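Hexokinase (Schistosoma mansoni, PDB 1BDG) transfers a phosphate group from ATP to glucose and other hexoses, probably including mannose and fructose, giving the hexose 6-phosphate that enters glycolysis. Local coordinates at residues Asp31-Ser36 with Thr248-Phe253; Tyr226-Ser231 with Val244-Glu249; Ile385-Asn390 with Asp418-Lys423; Val394-Asp399 with Phe427-Ser432. All blocks are in the same frame, centred on the assembly; numbering follows the deposited sequence.

Contact 1: residues Asp31-Ser36 with Thr248-Phe253. Unlike the reference sequence in segment 31-36: Met33 (reference Thr). With GLC (alpha-D-glucopyranose), chain B.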
# COMPACT_ATOMS: atom_id res chain seq x y z
N ASP A 31 -13.87 -11.43 -9.25
CA ASP A 31 -14.92 -11.23 -10.25
C ASP A 31 -15.62 -9.89 -10.10
O ASP A 31 -15.85 -9.20 -11.08
CB ASP A 31 -15.96 -12.33 -10.13
CG ASP A 31 -16.35 -12.89 -11.46
OD1 ASP A 31 -15.44 -13.35 -12.18
OD2 ASP A 31 -17.56 -12.89 -11.77
N ARG A 32 -16.01 -9.58 -8.87
CA ARG A 32 -16.67 -8.31 -8.54
C ARG A 32 -15.67 -7.16 -8.75
O ARG A 32 -16.02 -6.12 -9.31
CB ARG A 32 -17.14 -8.32 -7.07
CG ARG A 32 -18.44 -9.06 -6.83
CD ARG A 32 -18.69 -9.37 -5.37
NE ARG A 32 -19.93 -10.12 -5.19
CZ ARG A 32 -21.08 -9.60 -4.75
NH1 ARG A 32 -21.17 -8.32 -4.42
NH2 ARG A 32 -22.19 -10.35 -4.74
N MET A 33 -14.43 -7.36 -8.32
CA MET A 33 -13.38 -6.36 -8.47
C MET A 33 -13.25 -5.97 -9.94
O MET A 33 -13.43 -4.80 -10.29
CB MET A 33 -12.06 -6.90 -7.92
CG MET A 33 -10.90 -5.91 -8.00
SD MET A 33 -9.35 -6.52 -7.25
CE MET A 33 -9.80 -6.35 -5.52
N GLY A 34 -12.99 -6.96 -10.80
CA GLY A 34 -12.88 -6.70 -12.22
C GLY A 34 -14.10 -5.97 -12.73
O GLY A 34 -13.99 -5.08 -13.56
N GLU A 35 -15.27 -6.33 -12.22
CA GLU A 35 -16.50 -5.67 -12.63
C GLU A 35 -16.38 -4.16 -12.32
O GLU A 35 -16.80 -3.34 -13.15
CB GLU A 35 -17.73 -6.29 -11.92
CG GLU A 35 -18.07 -7.76 -12.33
CD GLU A 35 -18.96 -8.52 -11.29
OE1 GLU A 35 -19.88 -7.91 -10.68
OE2 GLU A 35 -18.74 -9.73 -11.08
N SER A 36 -15.79 -3.80 -11.18
CA SER A 36 -15.63 -2.38 -10.78
C SER A 36 -14.61 -1.59 -11.56
O SER A 36 -14.85 -0.43 -11.88
CB SER A 36 -15.28 -2.25 -9.30
OG SER A 36 -16.22 -2.94 -8.50
N THR A 248 -5.15 2.25 -10.12
CA THR A 248 -6.41 1.64 -9.74
C THR A 248 -6.97 2.22 -8.47
O THR A 248 -8.13 2.61 -8.44
CB THR A 248 -6.24 0.12 -9.57
OG1 THR A 248 -5.41 -0.14 -8.44
CG2 THR A 248 -5.61 -0.47 -10.82
N GLU A 249 -6.14 2.29 -7.44
CA GLU A 249 -6.54 2.82 -6.14
C GLU A 249 -7.66 1.90 -5.63
O GLU A 249 -8.75 2.34 -5.24
CB GLU A 249 -6.99 4.27 -6.31
CG GLU A 249 -6.91 5.13 -5.05
CD GLU A 249 -5.51 5.24 -4.45
OE1 GLU A 249 -4.61 5.83 -5.08
OE2 GLU A 249 -5.33 4.76 -3.32
N TRP A 250 -7.33 0.60 -5.61
CA TRP A 250 -8.22 -0.48 -5.20
C TRP A 250 -8.46 -0.60 -3.70
O TRP A 250 -9.26 -1.43 -3.25
CB TRP A 250 -7.73 -1.83 -5.76
CG TRP A 250 -6.49 -2.45 -5.11
CD1 TRP A 250 -5.91 -2.10 -3.93
CD2 TRP A 250 -5.74 -3.57 -5.61
NE1 TRP A 250 -4.85 -2.93 -3.65
CE2 TRP A 250 -4.72 -3.84 -4.66
CE3 TRP A 250 -5.83 -4.37 -6.75
CZ2 TRP A 250 -3.80 -4.88 -4.83
CZ3 TRP A 250 -4.91 -5.41 -6.91
CH2 TRP A 250 -3.91 -5.66 -5.96
N GLY A 251 -7.71 0.16 -2.91
CA GLY A 251 -7.92 0.12 -1.48
C GLY A 251 -9.37 0.48 -1.22
O GLY A 251 -9.99 0.02 -0.26
N ALA A 252 -9.93 1.30 -2.10
CA ALA A 252 -11.31 1.72 -1.97
C ALA A 252 -12.36 0.66 -2.32
O ALA A 252 -13.54 0.93 -2.18
CB ALA A 252 -11.55 2.98 -2.77
N PHE A 253 -11.95 -0.52 -2.77
CA PHE A 253 -12.94 -1.55 -3.11
C PHE A 253 -13.77 -1.84 -1.87
O PHE A 253 -13.30 -1.72 -0.76
CB PHE A 253 -12.29 -2.83 -3.65
CG PHE A 253 -13.27 -3.83 -4.24
CD1 PHE A 253 -14.24 -3.42 -5.15
CD2 PHE A 253 -13.19 -5.19 -3.91
CE1 PHE A 253 -15.13 -4.34 -5.74
CE2 PHE A 253 -14.08 -6.13 -4.50
CZ PHE A 253 -15.04 -5.70 -5.42
C1 GLC B . -2.95 3.84 0.06
C2 GLC B . -3.02 5.05 -0.86
C3 GLC B . -2.58 4.65 -2.25
C4 GLC B . -1.19 4.04 -2.19
C5 GLC B . -1.21 2.86 -1.25
C6 GLC B . 0.17 2.23 -1.09
O1 GLC B . -3.76 2.84 -0.46
O2 GLC B . -4.36 5.55 -0.93
O3 GLC B . -2.56 5.79 -3.11
O4 GLC B . -0.79 3.64 -3.48
O5 GLC B . -1.62 3.30 0.05
O6 GLC B . 0.92 2.90 -0.10
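Met33 runs alongside Phe253, CG anti to the backbone N (chi1 -179°), so that CB covers the ring and SD goes on to Trp250; the bend at chi3 sets CE 3.9 Å from Phe253 CD2. Phe253 has the corresponding first torsion (-170°), carrying its ring out of the loop and up to the helix backbone. Met33 CB lies over one face of that ring, offset toward the rim and 4.0 Å from Phe253 CE2. In the ring plane the edge meets Arg32, whose CB is 3.7 Å from Phe253 CZ, and near that plane it meets Ser36, whose OG is 3.3 Å from Phe253 CE1. A flat phenyl suits this site, since its edge can slip between residues one turn apart. The serine hydroxyl is kept within the helix by donating to its own turn: Ser36 OG binds Arg32 O at 3.3 Å from above the carbonyl plane, sharing that oxygen with the backbone N-H of Ser36. Met33, which replaces the threonine of the reference sequence, also makes a Met-aromatic contact with Trp250, SD lying 5.1 Å from the centroid of the Trp250 six-membered ring and oblique to it, 51° off the normal. The indole NE1 is hydrogen-bonded to Thr222, a substrate-binding residue. Glu249 grips glucose with both oxygens, OE1 2.8 Å from the sugar O3 and OE2 2.7 Å from O2. Thus the loop following strand 243-247 has its apolar side against helix 23-41, its indole against Val224 of strand 222-229, and its carboxylate in the sugar pocket.

Contact 2: residues Tyr226-Ser231 with Val244-Glu249. With GLC (alpha-D-glucopyranose), chain B.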
# COMPACT_ATOMS: atom_id res chain seq x y z
N TYR A 226 -1.24 -0.56 -13.37
CA TYR A 226 -0.92 -1.43 -14.50
C TYR A 226 -0.98 -0.68 -15.84
O TYR A 226 -1.55 0.41 -15.91
CB TYR A 226 -1.87 -2.65 -14.49
CG TYR A 226 -3.28 -2.34 -14.89
CD1 TYR A 226 -4.18 -1.78 -13.99
CD2 TYR A 226 -3.72 -2.53 -16.21
CE1 TYR A 226 -5.47 -1.41 -14.40
CE2 TYR A 226 -4.99 -2.18 -16.62
CZ TYR A 226 -5.87 -1.61 -15.72
OH TYR A 226 -7.12 -1.23 -16.13
N ILE A 227 -0.36 -1.22 -16.89
CA ILE A 227 -0.42 -0.54 -18.19
C ILE A 227 -1.74 -0.90 -18.87
O ILE A 227 -2.09 -2.07 -18.95
CB ILE A 227 0.77 -0.89 -19.12
CG1 ILE A 227 2.10 -0.73 -18.39
CG2 ILE A 227 0.79 0.11 -20.28
CD1 ILE A 227 3.32 -1.18 -19.19
N GLU A 228 -2.45 0.12 -19.35
CA GLU A 228 -3.75 -0.07 -20.00
C GLU A 228 -3.85 0.56 -21.38
O GLU A 228 -3.03 1.37 -21.78
CB GLU A 228 -4.86 0.51 -19.09
CG GLU A 228 -6.26 0.66 -19.71
CD GLU A 228 -7.00 -0.64 -19.85
OE1 GLU A 228 -7.39 -1.18 -18.80
OE2 GLU A 228 -7.21 -1.12 -20.99
N ASP A 229 -4.87 0.13 -22.11
CA ASP A 229 -5.21 0.57 -23.45
C ASP A 229 -5.85 1.97 -23.28
O ASP A 229 -6.95 2.11 -22.75
CB ASP A 229 -6.24 -0.44 -23.96
CG ASP A 229 -6.51 -0.34 -25.44
OD1 ASP A 229 -7.01 0.70 -25.90
OD2 ASP A 229 -6.30 -1.36 -26.13
N SER A 230 -5.19 3.01 -23.74
CA SER A 230 -5.75 4.35 -23.60
C SER A 230 -6.98 4.61 -24.45
O SER A 230 -7.34 5.78 -24.68
CB SER A 230 -4.69 5.41 -23.90
OG SER A 230 -4.32 5.34 -25.26
N SER A 231 -7.57 3.56 -25.02
CA SER A 231 -8.79 3.72 -25.83
C SER A 231 -9.96 3.45 -24.91
O SER A 231 -11.09 3.85 -25.18
CB SER A 231 -8.81 2.75 -26.99
N VAL A 244 -1.47 4.01 -21.16
CA VAL A 244 -1.34 4.86 -19.98
C VAL A 244 -1.32 3.99 -18.72
O VAL A 244 -2.02 2.97 -18.63
CB VAL A 244 -2.49 5.87 -19.85
CG1 VAL A 244 -3.79 5.16 -19.47
CG2 VAL A 244 -2.14 6.95 -18.83
N VAL A 245 -0.48 4.36 -17.77
CA VAL A 245 -0.40 3.61 -16.54
C VAL A 245 -1.59 4.05 -15.72
O VAL A 245 -1.78 5.25 -15.52
CB VAL A 245 0.93 3.86 -15.78
CG1 VAL A 245 0.95 3.11 -14.46
CG2 VAL A 245 2.11 3.41 -16.63
N ILE A 246 -2.45 3.11 -15.35
CA ILE A 246 -3.63 3.41 -14.55
C ILE A 246 -3.36 3.18 -13.07
O ILE A 246 -2.78 2.17 -12.70
CB ILE A 246 -4.83 2.53 -14.97
CG1 ILE A 246 -5.39 2.99 -16.31
CG2 ILE A 246 -5.94 2.61 -13.92
CD1 ILE A 246 -6.24 4.23 -16.23
N ASN A 247 -3.77 4.14 -12.24
CA ASN A 247 -3.63 4.01 -10.79
C ASN A 247 -5.02 3.56 -10.33
O ASN A 247 -5.96 4.36 -10.22
CB ASN A 247 -3.25 5.35 -10.17
CG ASN A 247 -3.22 5.31 -8.65
OD1 ASN A 247 -3.24 4.25 -8.04
ND2 ASN A 247 -3.17 6.47 -8.04
N THR A 248 -5.15 2.25 -10.12
CA THR A 248 -6.41 1.64 -9.74
C THR A 248 -6.97 2.22 -8.47
O THR A 248 -8.13 2.61 -8.44
CB THR A 248 -6.24 0.12 -9.57
OG1 THR A 248 -5.41 -0.14 -8.44
CG2 THR A 248 -5.61 -0.47 -10.82
N GLU A 249 -6.14 2.29 -7.44
CA GLU A 249 -6.54 2.82 -6.14
C GLU A 249 -7.66 1.90 -5.63
O GLU A 249 -8.75 2.34 -5.24
CB GLU A 249 -6.99 4.27 -6.31
CG GLU A 249 -6.91 5.13 -5.05
CD GLU A 249 -5.51 5.24 -4.45
OE1 GLU A 249 -4.61 5.83 -5.08
OE2 GLU A 249 -5.33 4.76 -3.32
C1 GLC B . -2.95 3.84 0.06
C2 GLC B . -3.02 5.05 -0.86
C3 GLC B . -2.58 4.65 -2.25
C4 GLC B . -1.19 4.04 -2.19
C5 GLC B . -1.21 2.86 -1.25
C6 GLC B . 0.17 2.23 -1.09
O1 GLC B . -3.76 2.84 -0.46
O2 GLC B . -4.36 5.55 -0.93
O3 GLC B . -2.56 5.79 -3.11
O4 GLC B . -0.79 3.64 -3.48
O5 GLC B . -1.62 3.30 0.05
O6 GLC B . 0.92 2.90 -0.10
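Val244 and Glu228 open the pairing as a hydrogen-bonded antiparallel pair, Val244 N donating to Glu228 O at 3.1 Å and Glu228 N to Val244 O at 3.0 Å. Val245 faces Ile227 in the non-hydrogen-bonded pair, with Val245 CG2 4.5 Å from Ile227 CG1; branched aliphatic residues suit a strand face packed against helix 197-206. Ile246 pairs with Tyr226 through two backbone bonds, Ile246 N reaching Tyr226 O at 2.9 Å. Its CG1 touches Glu228 CB at 3.8 Å, while its CB lies alongside the tyrosine, 4.0 Å from Tyr226 CE1. The tyrosine CG sits between the backbone N and carbonyl carbon (chi1 72°), which lays the ring along the strand so that OH meets Glu228 OE1 at 2.7 Å on its anti lone pair; Arg388 also binds that oxygen. Past Asn247, Thr248 crosses the tyrosine and sets CG2 at the ring edge, 3.7 Å from Tyr226 CE1, while its hydroxyl binds Val224 O. Glu249 then reaches the sugar. The strands form a long-connection beta hairpin in the large subdomain's mixed sheet, consistent with the actin-like ATPase fold, with helices 23-41 and 357-389 on the Tyr226 face.

Contact 3: residues Ile385-Asn390 with Asp418-Lys423. With SO4 (sulfate ion), chain E.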
# COMPACT_ATOMS: atom_id res chain seq x y z
N ILE A 385 -5.93 -8.34 -12.17
CA ILE A 385 -5.14 -7.45 -13.03
C ILE A 385 -4.69 -8.24 -14.25
O ILE A 385 -4.84 -7.79 -15.38
CB ILE A 385 -3.92 -6.90 -12.26
CG1 ILE A 385 -4.35 -5.81 -11.28
CG2 ILE A 385 -2.89 -6.38 -13.22
CD1 ILE A 385 -5.07 -4.65 -11.92
N LEU A 386 -4.17 -9.43 -14.01
CA LEU A 386 -3.71 -10.32 -15.08
C LEU A 386 -4.86 -10.64 -16.04
O LEU A 386 -4.63 -10.93 -17.21
CB LEU A 386 -3.14 -11.62 -14.49
CG LEU A 386 -1.93 -11.49 -13.58
CD1 LEU A 386 -1.35 -12.86 -13.35
CD2 LEU A 386 -0.90 -10.59 -14.20
N ARG A 387 -6.08 -10.65 -15.51
CA ARG A 387 -7.26 -10.92 -16.33
C ARG A 387 -7.65 -9.71 -17.15
O ARG A 387 -8.41 -9.82 -18.11
CB ARG A 387 -8.43 -11.35 -15.45
CG ARG A 387 -8.25 -12.73 -14.87
CD ARG A 387 -9.58 -13.39 -14.58
NE ARG A 387 -9.41 -14.52 -13.67
CZ ARG A 387 -10.16 -14.73 -12.59
NH1 ARG A 387 -11.16 -13.90 -12.27
NH2 ARG A 387 -9.93 -15.79 -11.83
N ARG A 388 -7.13 -8.55 -16.77
CA ARG A 388 -7.40 -7.30 -17.45
C ARG A 388 -6.26 -7.05 -18.43
O ARG A 388 -6.48 -7.04 -19.64
CB ARG A 388 -7.52 -6.17 -16.44
CG ARG A 388 -7.61 -4.79 -17.02
CD ARG A 388 -8.43 -3.88 -16.12
NE ARG A 388 -9.87 -3.96 -16.40
CZ ARG A 388 -10.46 -3.54 -17.52
NH1 ARG A 388 -9.77 -2.99 -18.51
NH2 ARG A 388 -11.77 -3.65 -17.65
N ILE A 389 -5.05 -6.88 -17.92
CA ILE A 389 -3.89 -6.68 -18.78
C ILE A 389 -3.94 -7.69 -19.95
O ILE A 389 -3.77 -7.31 -21.11
CB ILE A 389 -2.57 -6.82 -17.97
CG1 ILE A 389 -2.31 -5.54 -17.18
CG2 ILE A 389 -1.40 -7.15 -18.86
CD1 ILE A 389 -0.86 -5.28 -16.91
N ASN A 390 -4.22 -8.95 -19.64
CA ASN A 390 -4.35 -10.01 -20.63
C ASN A 390 -3.05 -10.45 -21.36
O ASN A 390 -3.06 -11.45 -22.09
CB ASN A 390 -5.47 -9.67 -21.63
N ASP A 418 -2.34 -17.95 -8.60
CA ASP A 418 -2.17 -19.13 -9.40
C ASP A 418 -3.46 -19.88 -9.70
O ASP A 418 -3.61 -20.46 -10.77
CB ASP A 418 -1.17 -20.04 -8.74
CG ASP A 418 -0.02 -20.36 -9.63
OD1 ASP A 418 -0.26 -20.71 -10.79
OD2 ASP A 418 1.13 -20.27 -9.18
N LYS A 419 -4.39 -19.90 -8.76
CA LYS A 419 -5.67 -20.60 -8.99
C LYS A 419 -6.64 -19.74 -9.79
O LYS A 419 -7.64 -20.26 -10.30
CB LYS A 419 -6.34 -20.97 -7.66
CG LYS A 419 -5.69 -22.11 -6.92
CD LYS A 419 -6.16 -22.15 -5.49
CE LYS A 419 -5.40 -23.20 -4.70
NZ LYS A 419 -3.93 -22.99 -4.83
N LEU A 420 -6.38 -18.44 -9.86
CA LEU A 420 -7.25 -17.49 -10.56
C LEU A 420 -6.68 -16.78 -11.78
O LEU A 420 -7.41 -16.06 -12.46
CB LEU A 420 -7.74 -16.43 -9.58
CG LEU A 420 -8.23 -16.94 -8.24
CD1 LEU A 420 -8.75 -15.80 -7.40
CD2 LEU A 420 -9.31 -17.99 -8.48
N LYS A 421 -5.39 -16.93 -12.05
CA LYS A 421 -4.81 -16.25 -13.21
C LYS A 421 -5.21 -16.92 -14.49
O LYS A 421 -5.66 -18.07 -14.47
CB LYS A 421 -3.28 -16.19 -13.13
CG LYS A 421 -2.58 -17.50 -13.36
CD LYS A 421 -1.08 -17.34 -13.23
CE LYS A 421 -0.38 -18.66 -13.56
NZ LYS A 421 -0.74 -19.14 -14.93
N PRO A 422 -5.13 -16.20 -15.63
CA PRO A 422 -5.48 -16.78 -16.93
C PRO A 422 -4.53 -17.98 -17.13
O PRO A 422 -3.30 -17.82 -17.04
CB PRO A 422 -5.15 -15.65 -17.91
CG PRO A 422 -5.46 -14.45 -17.14
CD PRO A 422 -4.84 -14.76 -15.79
N LYS A 423 -5.09 -19.16 -17.38
CA LYS A 423 -4.29 -20.37 -17.55
C LYS A 423 -3.09 -20.24 -18.51
O LYS A 423 -2.11 -21.00 -18.39
CB LYS A 423 -5.17 -21.52 -17.97
S SO4 E . -12.96 -3.82 -20.23
O1 SO4 E . -13.49 -4.80 -19.30
O2 SO4 E . -11.53 -3.88 -20.21
O3 SO4 E . -13.45 -4.13 -21.55
O4 SO4 E . -13.39 -2.50 -19.84
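Arg387 sets its CG against the CG-CD edge of Pro422, 4.0 Å from Pro422 CG, and then runs on, extended as far as NE, to the last turn of helix 409-420. There the edge of its guanidinium meets one backbone oxygen: NE lies 2.8 Å from Leu420 O and NH2 2.6 Å from the same atom. Both hydrogen bonds are weak, because neither N-H can point straight at a single acceptor shared between them. The choice of arginine is nevertheless apt. Its long chain spans the gap, and its positive end sits at a C-terminal carbonyl, where the helix dipole would probably favour it. Leu386, a residue earlier, forms the apolar half of the contact. Its CB is 3.8 Å from Pro422 CD, and with CG beside the backbone N (chi1 -62°) its CD1 comes to 3.9 Å from Lys421 CB. Proline suits a turn leaving a helix and offers a rigid apolar flank; Lys421 contributes its CB while its amino group goes to Thr425 O. Arg388 points away and forms a salt bridge with Glu228; a sulfate modelled beside it, probably from the crystallisation liquor, is too close to be relied on. The contact joins the C-terminal ends of helices 357-389 and 409-420, with helix 23-41 beside Arg387 and Leu420, and Phe427 of strand 426-431 against Leu386 and Lys421.

Contact 4: residues Val394-Asp399 with Phe427-Ser432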
# COMPACT_ATOMS: atom_id res chain seq x y z
N VAL A 394 3.47 -11.47 -17.95
CA VAL A 394 3.44 -10.33 -17.06
C VAL A 394 4.44 -10.40 -15.91
O VAL A 394 4.44 -11.36 -15.13
CB VAL A 394 2.05 -10.19 -16.42
CG1 VAL A 394 1.93 -8.83 -15.73
CG2 VAL A 394 0.95 -10.39 -17.45
N THR A 395 5.32 -9.40 -15.82
CA THR A 395 6.27 -9.28 -14.71
C THR A 395 5.58 -8.27 -13.78
O THR A 395 5.13 -7.20 -14.24
CB THR A 395 7.66 -8.75 -15.16
OG1 THR A 395 8.40 -9.81 -15.80
CG2 THR A 395 8.46 -8.24 -13.97
N VAL A 396 5.46 -8.61 -12.50
CA VAL A 396 4.79 -7.77 -11.52
C VAL A 396 5.81 -7.17 -10.55
O VAL A 396 6.53 -7.91 -9.89
CB VAL A 396 3.77 -8.63 -10.72
CG1 VAL A 396 3.01 -7.79 -9.72
CG2 VAL A 396 2.84 -9.35 -11.67
N GLY A 397 5.86 -5.85 -10.44
CA GLY A 397 6.83 -5.23 -9.54
C GLY A 397 6.25 -5.03 -8.16
O GLY A 397 5.31 -4.27 -8.03
N VAL A 398 6.80 -5.66 -7.12
CA VAL A 398 6.23 -5.51 -5.76
C VAL A 398 7.05 -4.66 -4.80
O VAL A 398 8.23 -4.42 -5.00
CB VAL A 398 6.04 -6.88 -5.03
CG1 VAL A 398 4.80 -6.83 -4.16
CG2 VAL A 398 5.97 -8.06 -5.97
N ASP A 399 6.41 -4.23 -3.73
CA ASP A 399 7.09 -3.47 -2.68
C ASP A 399 6.12 -3.41 -1.52
O ASP A 399 4.93 -3.64 -1.70
CB ASP A 399 7.48 -2.06 -3.13
CG ASP A 399 8.73 -1.55 -2.41
OD1 ASP A 399 9.22 -2.24 -1.49
OD2 ASP A 399 9.23 -0.46 -2.76
N PHE A 427 3.46 -15.36 -15.19
CA PHE A 427 3.77 -14.14 -14.46
C PHE A 427 4.80 -14.43 -13.39
O PHE A 427 4.97 -15.59 -13.01
CB PHE A 427 2.51 -13.59 -13.76
CG PHE A 427 2.29 -14.14 -12.37
CD1 PHE A 427 1.77 -15.42 -12.18
CD2 PHE A 427 2.61 -13.38 -11.25
CE1 PHE A 427 1.57 -15.93 -10.89
CE2 PHE A 427 2.41 -13.88 -9.97
CZ PHE A 427 1.89 -15.16 -9.79
N CYS A 428 5.44 -13.38 -12.87
CA CYS A 428 6.39 -13.56 -11.78
C CYS A 428 6.60 -12.29 -10.97
O CYS A 428 6.81 -11.21 -11.53
CB CYS A 428 7.72 -14.12 -12.29
SG CYS A 428 8.73 -12.88 -13.04
N LEU A 429 6.52 -12.41 -9.65
CA LEU A 429 6.72 -11.26 -8.77
C LEU A 429 8.20 -10.90 -8.66
O LEU A 429 9.01 -11.70 -8.20
CB LEU A 429 6.12 -11.54 -7.39
CG LEU A 429 4.59 -11.65 -7.37
CD1 LEU A 429 4.09 -12.06 -6.00
CD2 LEU A 429 3.97 -10.34 -7.79
N ARG A 430 8.55 -9.69 -9.08
CA ARG A 430 9.93 -9.22 -9.04
C ARG A 430 9.97 -8.04 -8.06
O ARG A 430 9.39 -6.99 -8.34
CB ARG A 430 10.33 -8.77 -10.45
CG ARG A 430 11.81 -8.43 -10.68
CD ARG A 430 12.04 -8.03 -12.15
NE ARG A 430 13.40 -8.29 -12.63
CZ ARG A 430 14.49 -7.67 -12.18
NH1 ARG A 430 14.39 -6.75 -11.24
NH2 ARG A 430 15.70 -8.00 -12.67
N LEU A 431 10.56 -8.24 -6.89
CA LEU A 431 10.64 -7.17 -5.88
C LEU A 431 11.37 -5.95 -6.43
O LEU A 431 12.39 -6.08 -7.08
CB LEU A 431 11.36 -7.66 -4.61
CG LEU A 431 11.95 -6.57 -3.71
CD1 LEU A 431 11.13 -6.42 -2.45
CD2 LEU A 431 13.37 -6.92 -3.35
N SER A 432 10.82 -4.77 -6.15
CA SER A 432 11.39 -3.51 -6.61
C SER A 432 12.45 -2.98 -5.62
O SER A 432 12.25 -1.96 -4.92
CB SER A 432 10.27 -2.50 -6.78
OG SER A 432 10.77 -1.24 -7.12
O HOH W 1 9.63 0.23 -5.37
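Leu429 starts beside the neighbouring strand, its CB 3.8 Å from Val398 CG2, and CG keeps to the same methyl. With CG anti to the carbonyl carbon (chi1 -67°), CD2 swings back across the strands so that it touches two valines, 3.3 Å from Val396 CG1 and 3.5 Å from Val398 CG2. Leucine suits this spot because its branch comes far enough out to cover both beta-branched neighbours, which are themselves at home in a buried strand. On the same face Phe427 presents a ring edge to Val396, CD2 lying 4.1 Å from Val396 CG2. Val396 is bound through both its N-H and its C=O to strand 426-431, its N 3.1 Å from Cys428 O and its O 2.8 Å from Arg430 N, and Val398 O takes Ser432 N at 2.9 Å. Gly397 brings its CA close to Arg430 O. On the other face Thr395 CG2 rests against the methylenes of Arg430, whose charged end leads away from the strand pair. Strands 393-399 and 426-431 are adjacent and parallel, and helix 409-420 joins them across the Leu429 face: a beta-alpha-beta crossover that adds the outermost strand of the sheet. At the C-terminal end the chemistry turns to water and charge: a water donates to Asp399 OD2 at 2.7 Å and bonds Ser432 OG, while Asp399 OD1 forms a salt bridge with Lys404, assigned to ATP binding by similarity. Backbone bonds and apolar packing thus hold the strands together, and the hydrated, charged end is consistent with a place beside the nucleotide site.

Contacts 1 and 2 are buried and share Thr248 and Glu249, so both end at Glu249, whose carboxylate binds glucose; contact 1 itself is aromatic and sulfur packing, contact 2 antiparallel backbone bonding. Contacts 3 and 4 are partly buried and join the same two successive chain sections, one through helix ends, the other through parallel strands, and Leu386 packs on Val394 between them. Contacts 2 and 4 belong to one sheet, yet their nearest atoms are about 7 Å apart. Helix 357-389 links contact 3 to contact 2, where Ile385 and Ile389 touch Tyr226 and Arg388 is salt-bridged to buried Glu228. Charge also marks the Asp399 end of contact 4; Arg387 of contact 3 is exposed.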